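ABC transporter, substrate binding protein (Mannopine) (Agrobacterium fabrum, PDB 5L9S) serves as the periplasmic substrate-binding protein of an ABC transporter and probably captures the opine mannopine for uptake. Local coordinates at residues Val187-Gly192 with Gly207-Thr212; Leu112-Leu117 with Tyr222-Ser227; Ala198-Glu203 with Lys218-Lys223. All coordinates share one frame; numbering follows the deposited sequence.

Contact 1 of 3, residues Val187-Gly192 with Gly207-Thr212; sequences VWWRTG and GQIWLT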
loop_
_atom_site.group_PDB
_atom_site.type_symbol
_atom_site.label_atom_id
_atom_site.label_comp_id
_atom_site.label_asym_id
_atom_site.label_seq_id
_atom_site.Cartn_x
_atom_site.Cartn_y
_atom_site.Cartn_z
ATOM N N VAL A 187 -1.034 -4.081 -22.624
ATOM C CA VAL A 187 -0.862 -4.940 -21.459
ATOM C C VAL A 187 -1.850 -4.567 -20.341
ATOM O O VAL A 187 -1.851 -3.437 -19.851
ATOM C CB VAL A 187 0.639 -4.957 -20.967
ATOM C CG1 VAL A 187 0.807 -5.753 -19.670
ATOM C CG2 VAL A 187 1.591 -5.482 -22.045
ATOM N N TRP A 188 -2.667 -5.531 -19.930
ATOM C CA TRP A 188 -3.589 -5.404 -18.810
ATOM C C TRP A 188 -3.133 -6.458 -17.820
ATOM O O TRP A 188 -3.634 -7.586 -17.831
ATOM C CB TRP A 188 -5.027 -5.653 -19.257
ATOM C CG TRP A 188 -5.621 -4.560 -20.084
ATOM C CD1 TRP A 188 -5.921 -4.615 -21.410
ATOM C CD2 TRP A 188 -6.062 -3.267 -19.621
ATOM N NE1 TRP A 188 -6.503 -3.433 -21.811
ATOM C CE2 TRP A 188 -6.626 -2.599 -20.728
ATOM C CE3 TRP A 188 -6.070 -2.628 -18.370
ATOM C CZ2 TRP A 188 -7.144 -1.302 -20.636
ATOM C CZ3 TRP A 188 -6.614 -1.354 -18.276
ATOM C CH2 TRP A 188 -7.129 -0.700 -19.402
ATOM N N TRP A 189 -2.107 -6.126 -17.037
ATOM C CA TRP A 189 -1.495 -7.066 -16.091
ATOM C C TRP A 189 -2.370 -7.386 -14.860
ATOM O O TRP A 189 -2.883 -6.499 -14.180
ATOM C CB TRP A 189 -0.081 -6.617 -15.666
ATOM C CG TRP A 189 0.015 -5.322 -14.893
ATOM C CD1 TRP A 189 0.271 -4.087 -15.408
ATOM C CD2 TRP A 189 0.040 -5.173 -13.464
ATOM N NE1 TRP A 189 0.431 -3.175 -14.398
ATOM C CE2 TRP A 189 0.277 -3.809 -13.193
ATOM C CE3 TRP A 189 -0.168 -6.051 -12.379
ATOM C CZ2 TRP A 189 0.314 -3.298 -11.885
ATOM C CZ3 TRP A 189 -0.112 -5.546 -11.088
ATOM C CH2 TRP A 189 0.119 -4.184 -10.852
ATOM N N ARG A 190 -2.502 -8.676 -14.557
ATOM C CA ARG A 190 -3.280 -9.108 -13.400
ATOM C C ARG A 190 -2.351 -9.387 -12.211
ATOM O O ARG A 190 -2.733 -9.166 -11.055
ATOM C CB ARG A 190 -4.180 -10.301 -13.759
ATOM C CG ARG A 190 -5.293 -10.523 -12.748
ATOM C CD ARG A 190 -6.581 -11.060 -13.346
ATOM N NE ARG A 190 -7.744 -10.358 -12.799
ATOM C CZ ARG A 190 -8.218 -10.507 -11.562
ATOM N NH1 ARG A 190 -7.633 -11.345 -10.713
ATOM N NH2 ARG A 190 -9.276 -9.816 -11.165
ATOM N N THR A 191 -1.105 -9.786 -12.521
ATOM C CA THR A 191 -0.029 -10.134 -11.582
ATOM C C THR A 191 1.192 -9.218 -11.784
ATOM O O THR A 191 1.411 -8.711 -12.888
ATOM C CB THR A 191 0.347 -11.621 -11.879
ATOM O OG1 THR A 191 -0.799 -12.448 -11.683
ATOM C CG2 THR A 191 1.462 -12.160 -11.032
ATOM N N GLY A 192 2.007 -9.085 -10.734
ATOM C CA GLY A 192 3.281 -8.376 -10.782
ATOM C C GLY A 192 4.231 -9.043 -11.758
ATOM O O GLY A 192 4.930 -8.357 -12.513
ATOM N N GLY A 207 3.770 2.613 -18.237
ATOM C CA GLY A 207 2.764 1.888 -17.477
ATOM C C GLY A 207 2.609 2.226 -16.021
ATOM O O GLY A 207 3.460 2.887 -15.438
ATOM N N GLN A 208 1.486 1.800 -15.440
ATOM C CA GLN A 208 1.196 1.958 -14.029
ATOM C C GLN A 208 1.525 0.590 -13.430
ATOM O O GLN A 208 0.845 -0.399 -13.729
ATOM C CB GLN A 208 -0.272 2.339 -13.797
ATOM C CG GLN A 208 -0.667 2.304 -12.332
ATOM C CD GLN A 208 -2.092 2.740 -12.118
ATOM O OE1 GLN A 208 -2.401 3.921 -12.001
ATOM N NE2 GLN A 208 -2.987 1.808 -11.990
ATOM N N ILE A 209 2.640 0.511 -12.690
ATOM C CA ILE A 209 3.084 -0.745 -12.071
ATOM C C ILE A 209 3.429 -0.530 -10.593
ATOM O O ILE A 209 3.359 0.600 -10.121
ATOM C CB ILE A 209 4.209 -1.456 -12.874
ATOM C CG1 ILE A 209 5.548 -0.722 -12.773
ATOM C CG2 ILE A 209 3.788 -1.706 -14.345
ATOM C CD1 ILE A 209 6.751 -1.506 -13.349
ATOM N N TRP A 210 3.751 -1.603 -9.855
ATOM C CA TRP A 210 4.144 -1.460 -8.454
ATOM C C TRP A 210 5.624 -1.063 -8.391
ATOM O O TRP A 210 6.445 -1.628 -9.125
ATOM C CB TRP A 210 3.955 -2.775 -7.667
ATOM C CG TRP A 210 2.546 -3.274 -7.489
ATOM C CD1 TRP A 210 1.442 -2.543 -7.144
ATOM C CD2 TRP A 210 2.116 -4.647 -7.545
ATOM N NE1 TRP A 210 0.330 -3.361 -7.093
ATOM C CE2 TRP A 210 0.721 -4.660 -7.313
ATOM C CE3 TRP A 210 2.770 -5.867 -7.816
ATOM C CZ2 TRP A 210 -0.023 -5.846 -7.297
ATOM C CZ3 TRP A 210 2.032 -7.048 -7.783
ATOM C CH2 TRP A 210 0.651 -7.028 -7.552
ATOM N N LEU A 211 5.979 -0.123 -7.490
ATOM C CA LEU A 211 7.373 0.272 -7.259
ATOM C C LEU A 211 8.283 -0.936 -6.965
ATOM O O LEU A 211 9.406 -0.969 -7.450
ATOM C CB LEU A 211 7.494 1.326 -6.154
ATOM C CG LEU A 211 8.887 1.946 -5.894
ATOM C CD1 LEU A 211 9.563 2.398 -7.183
ATOM C CD2 LEU A 211 8.788 3.078 -4.919
ATOM N N THR A 212 7.779 -1.930 -6.235
ATOM C CA THR A 212 8.484 -3.179 -5.904
ATOM C C THR A 212 8.972 -3.906 -7.169
ATOM O O THR A 212 10.136 -4.331 -7.228
ATOM C CB THR A 212 7.581 -4.047 -5.001
ATOM O OG1 THR A 212 7.544 -3.424 -3.722
ATOM C CG2 THR A 212 8.078 -5.481 -4.831
#
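Trp189 NE1 donates a hydrogen bond to the backbone Gln208 O at 2.9 Å. The N-H...O angle is 149°, so the bond is moderately bent. The carbonyl oxygen lies in the plane of the indole, at its edge, and the donor stands a little off the carbonyl plane. The bond helps to fix the rotation of the buried ring. In Trp189, CG sits between the backbone N and the carbonyl carbon (chi1 64°), which sends the indole across toward 207-212. Its pyrrole end reaches Gln208. Beside that bond, Ile209 CG2 comes within 3.7 Å of Trp189 NE1. The benzo end points at Trp210 in a T-shaped stack. Trp189 CH2 stands over the face of Trp210, 3.6 Å from Trp210 CE2, and the planes meet at 77°. The far rim of Trp210 meets backbone: Trp210 CZ3 lies 3.5 Å from Gly192 CA, at the start of helix 192-200. Phe145 adds another edge-to-face partner for Trp189 and also touches Trp210. The strand axes at 187-189 and 207-210 stay 9.3 Å apart, because strand 140-143 runs between them and pairs in parallel with both. Trp189 therefore spans that middle strand, touching Ser141 and Pro143. Strand 185-189, helix 192-200 and strand 206-210 form a beta-alpha-beta crossover that skips one strand, as in the alpha/beta lobes of periplasmic binding proteins.

Contact 2 of 3, residues Leu112-Leu117 with Tyr222-Ser227; sequences LLAYKL and YKIGWS. With ACT (acetate ion), chain C.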
loop_
_atom_site.group_PDB
_atom_site.type_symbol
_atom_site.label_atom_id
_atom_site.label_comp_id
_atom_site.label_asym_id
_atom_site.label_seq_id
_atom_site.Cartn_x
_atom_site.Cartn_y
_atom_site.Cartn_z
ATOM N N LEU A 112 2.885 3.408 -9.221
ATOM C CA LEU A 112 3.259 4.623 -9.911
ATOM C C LEU A 112 3.480 4.444 -11.398
ATOM O O LEU A 112 3.390 3.334 -11.926
ATOM C CB LEU A 112 4.536 5.234 -9.259
ATOM C CG LEU A 112 5.677 4.330 -8.740
ATOM C CD1 LEU A 112 6.242 3.389 -9.819
ATOM C CD2 LEU A 112 6.766 5.164 -8.204
ATOM N N LEU A 113 3.817 5.557 -12.046
ATOM C CA LEU A 113 4.136 5.663 -13.441
ATOM C C LEU A 113 5.579 5.233 -13.602
ATOM O O LEU A 113 6.478 5.825 -13.011
ATOM C CB LEU A 113 3.951 7.129 -13.891
ATOM C CG LEU A 113 4.415 7.492 -15.310
ATOM C CD1 LEU A 113 3.601 6.815 -16.337
ATOM C CD2 LEU A 113 4.325 8.942 -15.524
ATOM N N ALA A 114 5.786 4.181 -14.371
ATOM C CA ALA A 114 7.093 3.646 -14.699
ATOM C C ALA A 114 7.171 3.631 -16.229
ATOM O O ALA A 114 6.144 3.520 -16.914
ATOM C CB ALA A 114 7.240 2.253 -14.142
ATOM N N TYR A 115 8.384 3.810 -16.760
ATOM C CA TYR A 115 8.642 3.892 -18.192
ATOM C C TYR A 115 9.995 3.290 -18.595
ATOM O O TYR A 115 10.921 3.237 -17.776
ATOM C CB TYR A 115 8.567 5.377 -18.632
ATOM C CG TYR A 115 9.395 6.293 -17.760
ATOM C CD1 TYR A 115 10.772 6.391 -17.929
ATOM C CD2 TYR A 115 8.812 7.022 -16.729
ATOM C CE1 TYR A 115 11.552 7.160 -17.074
ATOM C CE2 TYR A 115 9.585 7.806 -15.868
ATOM C CZ TYR A 115 10.954 7.891 -16.060
ATOM O OH TYR A 115 11.742 8.653 -15.225
ATOM N N LYS A 116 10.123 2.879 -19.880
ATOM C CA LYS A 116 11.422 2.446 -20.428
ATOM C C LYS A 116 12.158 3.722 -20.813
ATOM O O LYS A 116 11.556 4.599 -21.433
ATOM C CB LYS A 116 11.270 1.553 -21.679
ATOM C CG LYS A 116 12.590 0.931 -22.133
ATOM C CD LYS A 116 12.417 -0.018 -23.254
ATOM C CE LYS A 116 13.738 -0.431 -23.864
ATOM N NZ LYS A 116 13.551 -1.381 -24.998
ATOM N N LEU A 117 13.434 3.842 -20.436
ATOM C CA LEU A 117 14.226 5.028 -20.766
ATOM C C LEU A 117 14.456 5.120 -22.269
ATOM O O LEU A 117 14.890 4.147 -22.895
ATOM C CB LEU A 117 15.564 5.072 -20.003
ATOM C CG LEU A 117 15.548 4.839 -18.485
ATOM C CD1 LEU A 117 16.960 4.775 -17.947
ATOM C CD2 LEU A 117 14.799 5.922 -17.761
ATOM N N TYR A 222 17.617 -3.552 -16.258
ATOM C CA TYR A 222 16.745 -2.922 -17.238
ATOM C C TYR A 222 16.726 -1.395 -17.134
ATOM O O TYR A 222 16.839 -0.813 -16.058
ATOM C CB TYR A 222 15.333 -3.507 -17.212
ATOM C CG TYR A 222 15.290 -4.933 -17.710
ATOM C CD1 TYR A 222 15.261 -5.216 -19.075
ATOM C CD2 TYR A 222 15.290 -6.004 -16.818
ATOM C CE1 TYR A 222 15.215 -6.530 -19.539
ATOM C CE2 TYR A 222 15.227 -7.321 -17.268
ATOM C CZ TYR A 222 15.194 -7.581 -18.631
ATOM O OH TYR A 222 15.128 -8.877 -19.093
ATOM N N LYS A 223 16.625 -0.773 -18.310
ATOM C CA LYS A 223 16.570 0.654 -18.564
ATOM C C LYS A 223 15.149 1.172 -18.227
ATOM O O LYS A 223 14.389 1.558 -19.107
ATOM C CB LYS A 223 16.975 0.912 -20.034
ATOM C CG LYS A 223 18.440 1.313 -20.244
ATOM C CD LYS A 223 19.452 0.254 -19.810
ATOM C CE LYS A 223 20.769 0.868 -19.406
ATOM N NZ LYS A 223 21.628 -0.124 -18.717
ATOM N N ILE A 224 14.809 1.155 -16.933
ATOM C CA ILE A 224 13.535 1.583 -16.392
ATOM C C ILE A 224 13.711 2.763 -15.447
ATOM O O ILE A 224 14.679 2.833 -14.686
ATOM C CB ILE A 224 12.776 0.387 -15.696
ATOM C CG1 ILE A 224 11.293 0.755 -15.363
ATOM C CG2 ILE A 224 13.524 -0.178 -14.478
ATOM C CD1 ILE A 224 10.409 -0.341 -14.929
ATOM N N GLY A 225 12.739 3.655 -15.500
ATOM C CA GLY A 225 12.626 4.795 -14.618
ATOM C C GLY A 225 11.218 4.873 -14.063
ATOM O O GLY A 225 10.329 4.146 -14.500
ATOM N N TRP A 226 10.998 5.754 -13.107
ATOM C CA TRP A 226 9.668 5.958 -12.561
ATOM C C TRP A 226 9.527 7.355 -12.035
ATOM O O TRP A 226 10.535 8.049 -11.840
ATOM C CB TRP A 226 9.279 4.903 -11.503
ATOM C CG TRP A 226 10.274 4.737 -10.397
ATOM C CD1 TRP A 226 10.376 5.476 -9.258
ATOM C CD2 TRP A 226 11.309 3.750 -10.329
ATOM N NE1 TRP A 226 11.422 5.016 -8.486
ATOM C CE2 TRP A 226 12.006 3.954 -9.118
ATOM C CE3 TRP A 226 11.728 2.721 -11.186
ATOM C CZ2 TRP A 226 13.071 3.148 -8.729
ATOM C CZ3 TRP A 226 12.808 1.944 -10.811
ATOM C CH2 TRP A 226 13.464 2.158 -9.598
ATOM N N SER A 227 8.267 7.782 -11.835
ATOM C CA SER A 227 7.967 9.099 -11.289
ATOM C C SER A 227 7.065 9.009 -10.042
ATOM O O SER A 227 6.115 8.227 -10.034
ATOM C CB SER A 227 7.340 9.967 -12.373
ATOM O OG SER A 227 6.875 11.159 -11.774
HETATM C C ACT C . 15.134 9.004 -15.666
HETATM O O ACT C . 14.909 8.002 -14.908
HETATM O OXT ACT C . 14.265 9.612 -16.366
HETATM C CH3 ACT C . 16.593 9.542 -15.745
HETATM O O HOH W 1 3.416 8.091 -10.195
#
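Tyr115 folds its ring over Gly225, the residue facing it in an antiparallel hydrogen-bonded pair. This is the pattern called aromatic rescue of glycine. From CB, the ring is turned inward because CG lies between the backbone N and the carbonyl carbon (chi1 50°). Tyr115 CG is 4.0 Å from Gly225 O. Tyr115 CE1 approaches Gly225 CA at 3.6 Å, and Tyr115 CE2 lies 3.7 Å from Trp226 N. Gly225 C sits over one face of the ring, 3.6 Å from Tyr115 CZ and offset toward the rim. At the tip, OH donates to the acetate oxygen OXT; this ion probably comes from the crystallisation liquor. A weak bond also links OH with Gln125 NE2. Below the ring, Tyr115 N and Gly225 N each bond to the other residue's O, and Leu117 N bonds to Lys223 O, beyond the last paired residues. The other sheet face carries Ala114, Trp226, Lys116 and Ile224. There Ala114 CB packs on Ile224 CD1, and Leu112 CD2 touches Trp226 CD1 at 3.8 Å. Past the ring, a water accepts from Leu113 N at 3.2 Å and donates to Ser227 O at 2.7 Å.

Contact 3 of 3, residues Ala198-Glu203 with Lys218-Lys223; sequences AFRNDE and KAEGYK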
loop_
_atom_site.group_PDB
_atom_site.type_symbol
_atom_site.label_atom_id
_atom_site.label_comp_id
_atom_site.label_asym_id
_atom_site.label_seq_id
_atom_site.Cartn_x
_atom_site.Cartn_y
_atom_site.Cartn_z
ATOM N N ALA A 198 6.217 -8.556 -19.290
ATOM C CA ALA A 198 5.825 -7.644 -20.361
ATOM C C ALA A 198 6.881 -6.563 -20.588
ATOM O O ALA A 198 7.141 -6.208 -21.736
ATOM C CB ALA A 198 4.475 -7.016 -20.045
ATOM N N PHE A 199 7.506 -6.063 -19.507
ATOM C CA PHE A 199 8.558 -5.080 -19.633
ATOM C C PHE A 199 9.836 -5.719 -20.210
ATOM O O PHE A 199 10.443 -5.118 -21.104
ATOM C CB PHE A 199 8.828 -4.365 -18.296
ATOM C CG PHE A 199 9.686 -3.130 -18.474
ATOM C CD1 PHE A 199 11.090 -3.218 -18.471
ATOM C CD2 PHE A 199 9.101 -1.880 -18.666
ATOM C CE1 PHE A 199 11.879 -2.082 -18.659
ATOM C CE2 PHE A 199 9.896 -0.740 -18.844
ATOM C CZ PHE A 199 11.275 -0.852 -18.845
ATOM N N ARG A 200 10.231 -6.926 -19.716
ATOM C CA ARG A 200 11.395 -7.687 -20.186
ATOM C C ARG A 200 11.298 -7.955 -21.678
ATOM O O ARG A 200 12.304 -7.868 -22.372
ATOM C CB ARG A 200 11.500 -9.041 -19.462
ATOM C CG ARG A 200 11.884 -8.970 -18.016
ATOM C CD ARG A 200 12.032 -10.359 -17.492
ATOM N NE ARG A 200 12.362 -10.318 -16.090
ATOM C CZ ARG A 200 11.816 -11.104 -15.175
ATOM N NH1 ARG A 200 12.205 -11.021 -13.912
ATOM N NH2 ARG A 200 10.839 -11.944 -15.505
ATOM N N ASN A 201 10.093 -8.299 -22.163
ATOM C CA ASN A 201 9.804 -8.612 -23.564
ATOM C C ASN A 201 9.548 -7.363 -24.407
ATOM O O ASN A 201 9.407 -7.463 -25.622
ATOM C CB ASN A 201 8.627 -9.589 -23.649
ATOM C CG ASN A 201 8.942 -10.938 -23.054
ATOM O OD1 ASN A 201 9.977 -11.546 -23.337
ATOM N ND2 ASN A 201 8.066 -11.430 -22.197
ATOM N N ASP A 202 9.521 -6.185 -23.761
ATOM C CA ASP A 202 9.281 -4.871 -24.357
ATOM C C ASP A 202 7.875 -4.777 -24.965
ATOM O O ASP A 202 7.701 -4.273 -26.078
ATOM C CB ASP A 202 10.401 -4.479 -25.354
ATOM C CG ASP A 202 10.537 -2.978 -25.578
ATOM O OD1 ASP A 202 10.375 -2.206 -24.592
ATOM O OD2 ASP A 202 10.819 -2.574 -26.735
ATOM N N GLU A 203 6.870 -5.282 -24.225
ATOM C CA GLU A 203 5.449 -5.279 -24.614
ATOM C C GLU A 203 4.779 -3.919 -24.301
ATOM O O GLU A 203 3.684 -3.629 -24.804
ATOM C CB GLU A 203 4.686 -6.448 -23.965
ATOM C CG GLU A 203 5.045 -7.826 -24.515
ATOM C CD GLU A 203 4.431 -9.014 -23.793
ATOM O OE1 GLU A 203 5.160 -10.000 -23.528
ATOM O OE2 GLU A 203 3.217 -8.962 -23.491
ATOM N N LYS A 218 15.043 -2.708 -12.424
ATOM C CA LYS A 218 16.222 -1.840 -12.399
ATOM C C LYS A 218 17.409 -2.620 -11.864
ATOM O O LYS A 218 18.510 -2.474 -12.385
ATOM C CB LYS A 218 15.988 -0.573 -11.544
ATOM C CG LYS A 218 17.019 0.549 -11.796
ATOM C CD LYS A 218 16.635 1.867 -11.157
ATOM C CE LYS A 218 17.171 3.062 -11.908
ATOM N NZ LYS A 218 16.229 4.215 -11.851
ATOM N N ALA A 219 17.179 -3.458 -10.835
ATOM C CA ALA A 219 18.190 -4.315 -10.200
ATOM C C ALA A 219 18.655 -5.425 -11.156
ATOM O O ALA A 219 19.794 -5.869 -11.040
ATOM C CB ALA A 219 17.626 -4.913 -8.916
ATOM N N GLU A 220 17.782 -5.853 -12.115
ATOM C CA GLU A 220 18.092 -6.864 -13.157
ATOM C C GLU A 220 18.878 -6.233 -14.310
ATOM O O GLU A 220 19.381 -6.952 -15.174
ATOM C CB GLU A 220 16.825 -7.545 -13.685
ATOM C CG GLU A 220 16.211 -8.561 -12.736
ATOM C CD GLU A 220 14.863 -9.109 -13.192
ATOM O OE1 GLU A 220 14.734 -9.481 -14.380
ATOM O OE2 GLU A 220 13.925 -9.147 -12.363
ATOM N N GLY A 221 19.003 -4.902 -14.296
ATOM C CA GLY A 221 19.782 -4.159 -15.291
ATOM C C GLY A 221 18.963 -3.491 -16.372
ATOM O O GLY A 221 19.526 -2.915 -17.298
ATOM N N TYR A 222 17.617 -3.552 -16.258
ATOM C CA TYR A 222 16.745 -2.922 -17.238
ATOM C C TYR A 222 16.726 -1.395 -17.134
ATOM O O TYR A 222 16.839 -0.813 -16.058
ATOM C CB TYR A 222 15.333 -3.507 -17.212
ATOM C CG TYR A 222 15.290 -4.933 -17.710
ATOM C CD1 TYR A 222 15.261 -5.216 -19.075
ATOM C CD2 TYR A 222 15.290 -6.004 -16.818
ATOM C CE1 TYR A 222 15.215 -6.530 -19.539
ATOM C CE2 TYR A 222 15.227 -7.321 -17.268
ATOM C CZ TYR A 222 15.194 -7.581 -18.631
ATOM O OH TYR A 222 15.128 -8.877 -19.093
ATOM N N LYS A 223 16.625 -0.773 -18.310
ATOM C CA LYS A 223 16.570 0.654 -18.564
ATOM C C LYS A 223 15.149 1.172 -18.227
ATOM O O LYS A 223 14.389 1.558 -19.107
ATOM C CB LYS A 223 16.975 0.912 -20.034
ATOM C CG LYS A 223 18.440 1.313 -20.244
ATOM C CD LYS A 223 19.452 0.254 -19.810
ATOM C CE LYS A 223 20.769 0.868 -19.406
ATOM N NZ LYS A 223 21.628 -0.124 -18.717
#
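Arg200 and Glu220 form a salt bridge between two helix ends, each closed by a Schellman motif. The guanidinium grips the carboxylate side-on with NE and NH1. Arg200 NE donates to Glu220 OE1 at 3.0 Å, on the syn lone pair. Arg200 NH1 is shared between both oxygens, and its bond to Glu220 OE2, also 3.0 Å, is the straightest of the three at 155°. Glu220 OE1 thus accepts twice. The carboxylate lies at the edge of the guanidinium, yet the two planes are turned 37° apart. Tyr222 lies beneath the arginine chain, which is extended from CG to NE and crosses the tyrosine at about a right angle. Arg200 CG rests 3.4 Å from Tyr222 OH and 3.6 Å from Tyr222 CZ. Deeper in, the buried Phe199 slides past Tyr222 in the opposite direction. Its ring edge faces the tyrosine stem, with Phe199 CE1 4.0 Å from Tyr222 CB. CG of Phe199 is opposite the backbone N (chi1 -167°), which carries the ring toward 218-223. Leu217 of helix 211-219 touches Phe199, Arg200 and Tyr222 and so backs these three. The outer shell is backbone. Gly221 takes the positive phi that turns the chain after helix 211-219 and brings Tyr222 back toward Arg200. Asp202 likewise takes a positive phi after helix 192-200, where Glu203 N bonds back to Ala198 O at 2.7 Å. The inner edge of the cluster is marked by Phe199 CZ, which has Lys223 O in its ring plane at 3.9 Å.

Contacts 1 and 2 are buried and reach the same sheet; contact 3 lies on the surface. Strand 206-210 of contact 1 pairs with strand 103-116 of contact 2, through Gly207 N to Ala114 O and Ile209 O to Leu112 N. Contact 3 joins the ends of the two helices that flank strand 206-210 in sequence. It shares Tyr222 and Lys223 with contact 2, and Phe199 packs on Lys116. The chemistry follows the depth. Contact 1 relies on indoles, contact 2 mostly on main-chain bonds between strands, and contact 3 on a charged pair over an aromatic patch. Lys218, at the end of helix 211-219, makes a cation-pi contact with Trp226 of contact 2.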